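Local coordinates for protein flavocytochrome C3 fumarate reductase (Shewanella frigidimarina, PDB 1QO8) that catalyses the essentially one-way reduction of fumarate to succinate, using one FAD and four covalently bound haems c per subunit, at residues E251-D254 against T255-K258; K258-E262 against Q263-T267; E373-G377 against V378-M382. All coordinates share one frame; numbering follows the deposited sequence.

Interaction 1 (E251-D254 against T255-K258); sequences EIID and TLRK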
loop_
_atom_site.group_PDB
_atom_site.type_symbol
_atom_site.label_atom_id
_atom_site.label_comp_id
_atom_site.label_asym_id
_atom_site.label_seq_id
_atom_site.Cartn_x
_atom_site.Cartn_y
_atom_site.Cartn_z
ATOM N N GLU A 251 -29.785 -15.296 -5.260
ATOM C CA GLU A 251 -29.796 -16.623 -5.872
ATOM C C GLU A 251 -28.533 -17.395 -5.502
ATOM O O GLU A 251 -28.631 -18.603 -5.234
ATOM C CB GLU A 251 -29.905 -16.591 -7.376
ATOM C CG GLU A 251 -30.104 -17.870 -8.112
ATOM C CD GLU A 251 -31.434 -18.549 -7.971
ATOM O OE1 GLU A 251 -32.310 -18.023 -7.240
ATOM O OE2 GLU A 251 -31.530 -19.658 -8.578
ATOM N N ILE A 252 -27.362 -16.792 -5.801
ATOM C CA ILE A 252 -26.116 -17.550 -5.614
ATOM C C ILE A 252 -25.849 -17.964 -4.163
ATOM O O ILE A 252 -25.476 -19.124 -3.958
ATOM C CB ILE A 252 -24.905 -16.880 -6.267
ATOM C CG1 ILE A 252 -25.041 -16.862 -7.785
ATOM C CG2 ILE A 252 -23.618 -17.636 -5.923
ATOM C CD1 ILE A 252 -24.027 -16.012 -8.555
ATOM N N ILE A 253 -25.977 -17.128 -3.192
ATOM C CA ILE A 253 -25.725 -17.347 -1.776
ATOM C C ILE A 253 -26.878 -18.205 -1.235
ATOM O O ILE A 253 -26.588 -19.042 -0.396
ATOM C CB ILE A 253 -25.754 -16.016 -0.992
ATOM C CG1 ILE A 253 -24.442 -15.266 -1.230
ATOM C CG2 ILE A 253 -26.052 -16.097 0.517
ATOM C CD1 ILE A 253 -23.155 -16.030 -1.011
ATOM N N ASP A 254 -28.118 -18.011 -1.698
ATOM C CA ASP A 254 -29.185 -18.966 -1.295
ATOM C C ASP A 254 -28.776 -20.362 -1.754
ATOM O O ASP A 254 -28.847 -21.349 -0.985
ATOM C CB ASP A 254 -30.589 -18.603 -1.759
ATOM C CG ASP A 254 -31.167 -17.409 -1.011
ATOM O OD1 ASP A 254 -30.643 -16.807 -0.034
ATOM O OD2 ASP A 254 -32.279 -16.905 -1.333
ATOM N N THR A 255 -28.254 -20.519 -2.968
ATOM C CA THR A 255 -27.931 -21.820 -3.506
ATOM C C THR A 255 -26.740 -22.461 -2.769
ATOM O O THR A 255 -26.737 -23.645 -2.509
ATOM C CB THR A 255 -27.563 -21.736 -4.991
ATOM O OG1 THR A 255 -28.685 -21.152 -5.626
ATOM C CG2 THR A 255 -27.316 -23.101 -5.573
ATOM N N LEU A 256 -25.708 -21.671 -2.455
ATOM C CA LEU A 256 -24.529 -22.146 -1.772
ATOM C C LEU A 256 -24.863 -22.421 -0.296
ATOM O O LEU A 256 -24.369 -23.429 0.167
ATOM C CB LEU A 256 -23.358 -21.142 -1.910
ATOM C CG LEU A 256 -22.866 -20.909 -3.322
ATOM C CD1 LEU A 256 -22.138 -19.541 -3.421
ATOM C CD2 LEU A 256 -21.981 -22.057 -3.875
ATOM N N ARG A 257 -25.699 -21.645 0.394
ATOM C CA ARG A 257 -26.107 -21.962 1.725
ATOM C C ARG A 257 -26.800 -23.349 1.802
ATOM O O ARG A 257 -26.538 -24.119 2.748
ATOM C CB ARG A 257 -27.112 -20.994 2.359
ATOM C CG ARG A 257 -26.570 -19.604 2.615
ATOM C CD ARG A 257 -27.702 -18.646 2.967
ATOM N NE ARG A 257 -27.161 -17.425 3.560
ATOM C CZ ARG A 257 -27.984 -16.435 3.846
ATOM N NH1 ARG A 257 -29.285 -16.520 3.511
ATOM N NH2 ARG A 257 -27.566 -15.317 4.388
ATOM N N LYS A 258 -27.777 -23.558 0.913
ATOM C CA LYS A 258 -28.445 -24.848 0.894
ATOM C C LYS A 258 -27.474 -25.966 0.524
ATOM O O LYS A 258 -27.455 -26.950 1.275
ATOM C CB LYS A 258 -29.654 -24.968 -0.054
ATOM C CG LYS A 258 -30.670 -23.901 0.390
ATOM C CD LYS A 258 -32.081 -24.428 0.265
ATOM C CE LYS A 258 -33.087 -23.600 1.092
ATOM N NZ LYS A 258 -34.393 -24.384 0.948
HETATM O O HOH W 1 -31.224 -18.484 2.672
#

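Interaction 2 (K258-E262 against Q263-T267); sequences KAAKE and QGIDT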
loop_
_atom_site.group_PDB
_atom_site.type_symbol
_atom_site.label_atom_id
_atom_site.label_comp_id
_atom_site.label_asym_id
_atom_site.label_seq_id
_atom_site.Cartn_x
_atom_site.Cartn_y
_atom_site.Cartn_z
ATOM N N LYS A 258 -27.777 -23.558 0.913
ATOM C CA LYS A 258 -28.445 -24.848 0.894
ATOM C C LYS A 258 -27.474 -25.966 0.524
ATOM O O LYS A 258 -27.455 -26.950 1.275
ATOM C CB LYS A 258 -29.654 -24.968 -0.054
ATOM C CG LYS A 258 -30.670 -23.901 0.390
ATOM C CD LYS A 258 -32.081 -24.428 0.265
ATOM C CE LYS A 258 -33.087 -23.600 1.092
ATOM N NZ LYS A 258 -34.393 -24.384 0.948
ATOM N N ALA A 259 -26.649 -25.826 -0.486
ATOM C CA ALA A 259 -25.683 -26.898 -0.736
ATOM C C ALA A 259 -24.679 -27.078 0.396
ATOM O O ALA A 259 -24.350 -28.264 0.610
ATOM C CB ALA A 259 -24.985 -26.755 -2.070
ATOM N N ALA A 260 -24.319 -26.101 1.215
ATOM C CA ALA A 260 -23.326 -26.373 2.252
ATOM C C ALA A 260 -24.055 -27.148 3.363
ATOM O O ALA A 260 -23.438 -28.036 3.917
ATOM C CB ALA A 260 -22.605 -25.161 2.781
ATOM N N LYS A 261 -25.287 -26.798 3.671
ATOM C CA LYS A 261 -26.117 -27.533 4.613
ATOM C C LYS A 261 -26.418 -28.939 4.122
ATOM O O LYS A 261 -26.209 -29.856 4.933
ATOM C CB LYS A 261 -27.372 -26.730 4.987
ATOM C CG LYS A 261 -28.263 -27.421 6.015
ATOM C CD LYS A 261 -29.700 -26.949 6.051
ATOM C CE LYS A 261 -30.149 -26.265 7.329
ATOM N NZ LYS A 261 -31.521 -25.653 7.242
ATOM N N GLU A 262 -26.716 -29.248 2.878
ATOM C CA GLU A 262 -26.864 -30.612 2.391
ATOM C C GLU A 262 -25.612 -31.465 2.472
ATOM O O GLU A 262 -25.729 -32.696 2.652
ATOM C CB GLU A 262 -27.430 -30.683 0.952
ATOM C CG GLU A 262 -28.892 -30.256 0.879
ATOM C CD GLU A 262 -29.530 -29.964 -0.452
ATOM O OE1 GLU A 262 -28.973 -30.219 -1.545
ATOM O OE2 GLU A 262 -30.679 -29.445 -0.496
ATOM N N GLN A 263 -24.394 -30.965 2.342
ATOM C CA GLN A 263 -23.162 -31.710 2.411
ATOM C C GLN A 263 -22.627 -31.754 3.842
ATOM O O GLN A 263 -21.464 -32.102 3.974
ATOM C CB GLN A 263 -22.041 -31.029 1.603
ATOM C CG GLN A 263 -22.221 -31.048 0.099
ATOM C CD GLN A 263 -21.983 -32.474 -0.390
ATOM O OE1 GLN A 263 -20.913 -33.017 -0.097
ATOM N NE2 GLN A 263 -22.998 -32.995 -1.055
ATOM N N GLY A 264 -23.340 -31.291 4.830
ATOM C CA GLY A 264 -22.964 -31.230 6.211
ATOM C C GLY A 264 -21.916 -30.238 6.665
ATOM O O GLY A 264 -21.352 -30.302 7.772
ATOM N N ILE A 265 -21.598 -29.251 5.836
ATOM C CA ILE A 265 -20.792 -28.115 6.264
ATOM C C ILE A 265 -21.718 -27.103 6.922
ATOM O O ILE A 265 -22.505 -26.465 6.150
ATOM C CB ILE A 265 -20.204 -27.410 5.042
ATOM C CG1 ILE A 265 -19.457 -28.430 4.172
ATOM C CG2 ILE A 265 -19.354 -26.248 5.524
ATOM C CD1 ILE A 265 -19.151 -27.849 2.801
ATOM N N ASP A 266 -21.657 -26.953 8.234
ATOM C CA ASP A 266 -22.449 -25.878 8.812
ATOM C C ASP A 266 -21.589 -24.625 8.954
ATOM O O ASP A 266 -20.472 -24.754 9.510
ATOM C CB ASP A 266 -23.077 -26.343 10.129
ATOM C CG ASP A 266 -24.132 -27.426 9.832
ATOM O OD1 ASP A 266 -24.430 -27.709 8.629
ATOM O OD2 ASP A 266 -24.660 -27.981 10.826
ATOM N N THR A 267 -22.033 -23.431 8.626
ATOM C CA THR A 267 -21.227 -22.273 8.976
ATOM C C THR A 267 -21.191 -21.984 10.474
ATOM O O THR A 267 -22.249 -21.907 11.124
ATOM C CB THR A 267 -21.706 -21.087 8.142
ATOM O OG1 THR A 267 -21.173 -19.805 8.622
ATOM C CG2 THR A 267 -23.185 -21.162 8.307
#

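Interaction 3 (E373-G377 against V378-M382); sequences ETVRG and VGAVM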
loop_
_atom_site.group_PDB
_atom_site.type_symbol
_atom_site.label_atom_id
_atom_site.label_comp_id
_atom_site.label_asym_id
_atom_site.label_seq_id
_atom_site.Cartn_x
_atom_site.Cartn_y
_atom_site.Cartn_z
ATOM N N GLU A 373 -26.606 5.455 -13.073
ATOM C CA GLU A 373 -26.291 6.626 -13.956
ATOM C C GLU A 373 -27.389 6.829 -14.971
ATOM O O GLU A 373 -27.672 7.987 -15.323
ATOM C CB GLU A 373 -24.894 6.415 -14.523
ATOM C CG GLU A 373 -24.869 5.386 -15.649
ATOM C CD GLU A 373 -23.420 5.078 -16.010
ATOM O OE1 GLU A 373 -22.501 5.644 -15.344
ATOM O OE2 GLU A 373 -23.121 4.309 -16.921
ATOM N N THR A 374 -28.226 5.821 -15.272
ATOM C CA THR A 374 -29.360 5.965 -16.162
ATOM C C THR A 374 -30.440 6.860 -15.565
ATOM O O THR A 374 -31.274 7.367 -16.376
ATOM C CB THR A 374 -29.962 4.639 -16.624
ATOM O OG1 THR A 374 -30.745 4.030 -15.601
ATOM C CG2 THR A 374 -28.915 3.631 -17.075
ATOM N N VAL A 375 -30.443 7.158 -14.259
ATOM C CA VAL A 375 -31.331 8.160 -13.714
ATOM C C VAL A 375 -31.032 9.544 -14.337
ATOM O O VAL A 375 -32.006 10.209 -14.740
ATOM C CB VAL A 375 -31.454 8.274 -12.200
ATOM C CG1 VAL A 375 -32.535 9.250 -11.746
ATOM C CG2 VAL A 375 -31.822 6.877 -11.608
ATOM N N ARG A 376 -29.781 9.960 -14.394
ATOM C CA ARG A 376 -29.327 11.138 -15.101
ATOM C C ARG A 376 -29.478 10.937 -16.627
ATOM O O ARG A 376 -30.073 11.800 -17.275
ATOM C CB ARG A 376 -27.897 11.505 -14.685
ATOM C CG ARG A 376 -27.777 11.830 -13.191
ATOM C CD ARG A 376 -26.291 12.007 -12.826
ATOM N NE ARG A 376 -25.652 10.698 -12.557
ATOM C CZ ARG A 376 -24.511 10.287 -13.031
ATOM N NH1 ARG A 376 -23.907 11.105 -13.905
ATOM N NH2 ARG A 376 -23.795 9.229 -12.785
ATOM N N GLY A 377 -29.201 9.790 -17.197
ATOM C CA GLY A 377 -29.291 9.523 -18.646
ATOM C C GLY A 377 -30.686 9.826 -19.186
ATOM O O GLY A 377 -30.920 10.457 -20.234
ATOM N N VAL A 378 -31.721 9.580 -18.369
ATOM C CA VAL A 378 -33.088 9.639 -18.825
ATOM C C VAL A 378 -33.677 10.941 -18.382
ATOM O O VAL A 378 -34.868 11.245 -18.610
ATOM C CB VAL A 378 -33.911 8.357 -18.476
ATOM C CG1 VAL A 378 -35.349 8.446 -19.005
ATOM C CG2 VAL A 378 -33.359 7.031 -18.966
ATOM N N GLY A 379 -32.900 11.876 -17.755
ATOM C CA GLY A 379 -33.391 13.208 -17.552
ATOM C C GLY A 379 -33.101 13.969 -16.288
ATOM O O GLY A 379 -33.428 15.139 -16.168
ATOM N N ALA A 380 -32.676 13.216 -15.198
ATOM C CA ALA A 380 -32.693 13.899 -13.917
ATOM C C ALA A 380 -31.556 14.943 -13.920
ATOM O O ALA A 380 -30.596 14.812 -14.617
ATOM C CB ALA A 380 -32.448 12.899 -12.794
ATOM N N VAL A 381 -31.700 15.882 -13.036
ATOM C CA VAL A 381 -30.808 16.938 -12.699
ATOM C C VAL A 381 -30.047 16.594 -11.381
ATOM O O VAL A 381 -30.637 15.907 -10.563
ATOM C CB VAL A 381 -31.672 18.192 -12.464
ATOM C CG1 VAL A 381 -30.934 19.410 -11.922
ATOM C CG2 VAL A 381 -32.338 18.572 -13.803
ATOM N N MET A 382 -28.821 17.130 -11.254
ATOM C CA MET A 382 -28.037 16.960 -10.039
ATOM C C MET A 382 -27.668 18.326 -9.489
ATOM O O MET A 382 -27.126 19.142 -10.219
ATOM C CB MET A 382 -26.790 16.097 -10.304
ATOM C CG MET A 382 -26.075 15.699 -8.980
ATOM S SD MET A 382 -24.799 14.459 -9.311
ATOM C CE MET A 382 -23.761 15.270 -10.511
#

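Interaction 1 (E251-D254 against T255-K258)
Glu251 and Thr255 are joined by two bonds that end on one oxygen. The Glu251 O accepts the usual helical bond from Thr255 N and a second from Thr255 OG1, only 2.6 Å from that oxygen. With OG1 set beside its own backbone N (chi1 -58°), the threonine hydroxyl folds back against the preceding turn, so a polar group in a buried place is satisfied by the helix itself. Glu251 OE2 turns elsewhere, to Asn224 N. At Ile252 the contact is apolar: its CG2 and the CD1 of Leu256 lie side by side at a tight 3.5 Å, while Leu256 N bonds to Ile252 O at 3.0 Å. Ile253 sends CG2 over one face of the Arg257 guanidinium, 3.5 Å from NE, and its O receives Arg257 N at 2.9 Å. Asp254 OD1 approaches the same group obliquely, in a long salt bridge to Arg257 NH1 at 3.8 Å, well out of the guanidinium plane. A water at the edge of that plane donates to Asp254 OD1 and accepts from Arg257 NH1, its O 2.9 Å away, supplying the directed link the pair lacks; OD2 goes to Lys246. Arg257 NH2 donates to Ser156 O and NH1 to Leu60 O, in the cytochrome c3 part of the chain. Replacing the arginine by an alanine would probably leave both carbonyls without these donors and the water without its NH1 partner. Leu256 meanwhile packs on Phe134, Asn135 and Leu138, so helix 248-262 lies against helix 131-143 of the FAD-binding domain, and Ile253 comes close to Ser160 of the FAD site.

Interaction 2 (K258-E262 against Q263-T267)
Helix 248-262 ends here in the bond pattern of a Schellman motif, though its outer bond is weak, and Ala260 and Ile265 are brought back together before the chain enters strand 267-268 of the parallel, Rossmann-type sheet. Gln263 N still makes a helical bond to Ala259 O at 3.2 Å. Then the pattern shifts: Gly264 N reaches Lys261 O, three residues back, at 3.2 Å and from above the carbonyl plane, whereas Ile265 N spans five residues to Ala260 O in a bond that is short, 2.9 Å, but bent to an N-H...O angle of 128° and weak. Gly264 makes this possible with its positive phi of 72°, a region glycine enters more readily than residues with a CB. The amides are thus spent on carbonyls that a longer helix would have used. Among the side chains, Ala260 and Ile265 form the apolar contact of the turn, as expected for the residues that flank such a helix end; the small alanine lets the branched isoleucine come in closely, and both are buried. Ile265 also packs on Ser137 and Lys141 of helix 131-143 and on Leu149 of strand 147-150, filling the space between them and the turn. Gln263 is exposed, suiting its amide side chain, and its backbone O accepts from Lys141 NZ. Its CG, beside its own backbone N (chi1 -69°), rests 3.5 Å from Ala259 O, and Ala260 CB lies 4.0 Å from Ile265 CB.

Interaction 3 (E373-G377 against V378-M382)
The short helix 374-377 closes in a Schellman motif, in which Ala380 N bonds to Val375 O at 3.1 Å and Gly379 N to Arg376 O at 2.9 Å, turning the chain toward strand 381-383. Gly379 takes a phi of 142°, at which a CB would press against the carbonyl oxygen of Val378; glycine therefore suits the turn. In the inner bond, Gly379 N comes in above the carbonyl plane of Arg376, not on a lone pair. One step earlier, Val378 N makes a weak, bent bond to Thr374 O (N-H...O angle 132°). The side chains follow this path. Val375 CG1, anti to its own backbone N (chi1 -173°), meets Ala380 CB at 3.8 Å, the hydrophobic contact that accompanies this kind of cap; the methyl of alanine is small enough to lie also 3.3 Å from Val375 O. Val378 lays CG2 beside the same oxygen that its amide uses, 3.3 Å from Thr374 O. The CB of Arg376 points away from 378-382. Glu373 O sits above one face of the Arg376 guanidinium, toward the rim, and Arg376 NH1 donates to Glu393 O, which satisfies that nitrogen in a buried setting. Glu373 probably contributes to fumarate and succinate binding, by analogy with relatives, and its OE2 forms a salt bridge with Arg397, the probable proton donor. The start of this helix thus probably borders the substrate site. Val375 packs on Ile414 of strand 412-417 and on Val427 and Tyr430 of helix 425-432, Val378 touches Lys423 and Ala380 touches Leu420 of helix 418-423, and Val381 pairs through its backbone with Ile415 of the adjacent strand 412-417.

How the interactions relate
Interactions 1 and 2 are successive parts of helix 248-262, sharing Lys258, with centres about 10 Å apart. The first is mid-helix, with buried aliphatic residues near the FAD and an arginine linking to the cytochrome part; the second is more exposed, ending the helix in backbone bonds and one apolar pair. Interaction 3 stands apart, its centre about 34 Å from that of interaction 1, across the chain's centre from interaction 2. Partly buried, with Val375 and Ala380 inside and Thr374 exposed, it repeats the chemistry of interaction 2, glycine with positive phi and a hydrophobic pair, but leads into a mixed sheet, not a parallel one, and begins beside the probable substrate site.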